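Local coordinates for fibronectin type III domain-containing protein (Simiduia agarivorans, PDB 6P2K) that probably hydrolyses xyloglucan-type beta-glucans, as a glycoside hydrolase family 74 enzyme whose seven-bladed beta-propeller part carries bound zinc ions, at residues E598-N601 with W605-A608. Sequence-based numbering, arbitrary orientation.
Sequences EQQN and WTFA
Q599 and W605 face each other at the end of a beta hairpin, where strand 593-599 turns back into strand 605-615 within a blade sheet of the GH74 beta-propeller, and they illustrate how an indole can be covered on one face by its cross-strand neighbour. The backbone sets the antiparallel register. E598 and T606 form a hydrogen-bonded pair: E598 N donates to T606 O at 2.9 Å, and T606 N returns a nearly straight bond to E598 O (3.0 Å, 169° at the hydrogen). The same carbonyl oxygen also receives a CA-H...O contact from W605 CA.

Q599 and W605 are the adjoining non-hydrogen-bonded pair, and here the side chains carry the contact. Q599 CB makes a CH-pi contact over the six-membered ring, 3.5 Å from its centroid. With CG anti to the backbone N (chi1 -174°) and the chain extended beyond, Q599 continues across the indole, its amide plane 28° from that of the ring. W605 also packs on V583 of its own sheet and on I557 and M535 of the adjacent one, joining the hairpin end to the neighbouring blade. Cutting W605 back to an alanine is likely to leave the aliphatic part of Q599 without the ring it packs on and to open a gap beside V583 and I557.

Two polar ends have partners outside the paired segments: E598 OE2 forms a salt bridge with R596, and Q599 NE2 a weak hydrogen bond with G603 O; that NE2 also sits 3.4 Å from W605 NE1, two donors side by side without a bond.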
loop_
_atom_site.group_PDB
_atom_site.type_symbol
_atom_site.label_atom_id
_atom_site.label_comp_id
_atom_site.label_asym_id
_atom_site.label_seq_id
_atom_site.Cartn_x
_atom_site.Cartn_y
_atom_site.Cartn_z
ATOM N N GLU B 598 -43.272 -14.044 8.464
ATOM C CA GLU B 598 -43.060 -14.935 7.332
ATOM C C GLU B 598 -42.998 -14.110 6.056
ATOM O O GLU B 598 -43.947 -13.387 5.736
ATOM C CB GLU B 598 -44.172 -15.983 7.239
ATOM C CG GLU B 598 -43.963 -17.005 6.138
ATOM C CD GLU B 598 -45.118 -17.980 6.029
ATOM O OE1 GLU B 598 -46.014 -17.758 5.186
ATOM O OE2 GLU B 598 -45.131 -18.966 6.795
ATOM N N GLN B 599 -41.888 -14.225 5.331
ATOM C CA GLN B 599 -41.740 -13.544 4.054
ATOM C C GLN B 599 -42.497 -14.298 2.970
ATOM O O GLN B 599 -42.434 -15.528 2.893
ATOM C CB GLN B 599 -40.262 -13.429 3.683
ATOM C CG GLN B 599 -39.991 -12.612 2.437
ATOM C CD GLN B 599 -38.511 -12.342 2.236
ATOM O OE1 GLN B 599 -37.670 -13.198 2.513
ATOM N NE2 GLN B 599 -38.186 -11.147 1.757
ATOM N N GLN B 600 -43.219 -13.555 2.135
ATOM C CA GLN B 600 -44.051 -14.132 1.093
ATOM C C GLN B 600 -43.293 -14.174 -0.234
ATOM O O GLN B 600 -42.104 -13.849 -0.315
ATOM C CB GLN B 600 -45.356 -13.344 0.960
ATOM C CG GLN B 600 -46.112 -13.153 2.262
ATOM C CD GLN B 600 -46.463 -14.466 2.931
ATOM O OE1 GLN B 600 -46.324 -14.611 4.145
ATOM N NE2 GLN B 600 -46.920 -15.433 2.141
ATOM N N ASN B 601 -43.996 -14.577 -1.295
ATOM C CA ASN B 601 -43.391 -14.634 -2.623
ATOM C C ASN B 601 -43.014 -13.244 -3.116
ATOM O O ASN B 601 -41.887 -13.021 -3.577
ATOM C CB ASN B 601 -44.354 -15.307 -3.601
ATOM C CG ASN B 601 -44.415 -16.809 -3.419
ATOM O OD1 ASN B 601 -43.384 -17.466 -3.253
ATOM N ND2 ASN B 601 -45.622 -17.363 -3.447
ATOM N N TRP B 605 -43.760 -9.194 4.003
ATOM C CA TRP B 605 -43.776 -9.997 5.218
ATOM C C TRP B 605 -45.131 -9.880 5.897
ATOM O O TRP B 605 -45.749 -8.812 5.890
ATOM C CB TRP B 605 -42.684 -9.546 6.193
ATOM C CG TRP B 605 -41.278 -9.795 5.730
ATOM C CD1 TRP B 605 -40.603 -9.123 4.750
ATOM C CD2 TRP B 605 -40.367 -10.774 6.244
ATOM N NE1 TRP B 605 -39.333 -9.630 4.618
ATOM C CE2 TRP B 605 -39.161 -10.641 5.527
ATOM C CE3 TRP B 605 -40.454 -11.749 7.243
ATOM C CZ2 TRP B 605 -38.051 -11.448 5.775
ATOM C CZ3 TRP B 605 -39.350 -12.554 7.487
ATOM C CH2 TRP B 605 -38.167 -12.397 6.754
ATOM N N THR B 606 -45.591 -10.980 6.490
ATOM C CA THR B 606 -46.758 -10.973 7.360
ATOM C C THR B 606 -46.331 -11.445 8.743
ATOM O O THR B 606 -45.697 -12.498 8.874
ATOM C CB THR B 606 -47.885 -11.860 6.814
ATOM O OG1 THR B 606 -47.416 -13.206 6.654
ATOM C CG2 THR B 606 -48.379 -11.334 5.474
ATOM N N PHE B 607 -46.667 -10.659 9.763
ATOM C CA PHE B 607 -46.295 -10.942 11.141
ATOM C C PHE B 607 -47.545 -11.166 11.975
ATOM O O PHE B 607 -48.587 -10.547 11.735
ATOM C CB PHE B 607 -45.487 -9.795 11.757
ATOM C CG PHE B 607 -44.032 -9.808 11.392
ATOM C CD1 PHE B 607 -43.619 -9.447 10.119
ATOM C CD2 PHE B 607 -43.076 -10.164 12.327
ATOM C CE1 PHE B 607 -42.277 -9.457 9.782
ATOM C CE2 PHE B 607 -41.728 -10.173 11.996
ATOM C CZ PHE B 607 -41.331 -9.819 10.721
ATOM N N ALA B 608 -47.429 -12.044 12.969
ATOM C CA ALA B 608 -48.534 -12.305 13.877
ATOM C C ALA B 608 -47.989 -12.782 15.213
ATOM O O ALA B 608 -46.922 -13.399 15.286
ATOM C CB ALA B 608 -49.510 -13.341 13.306
#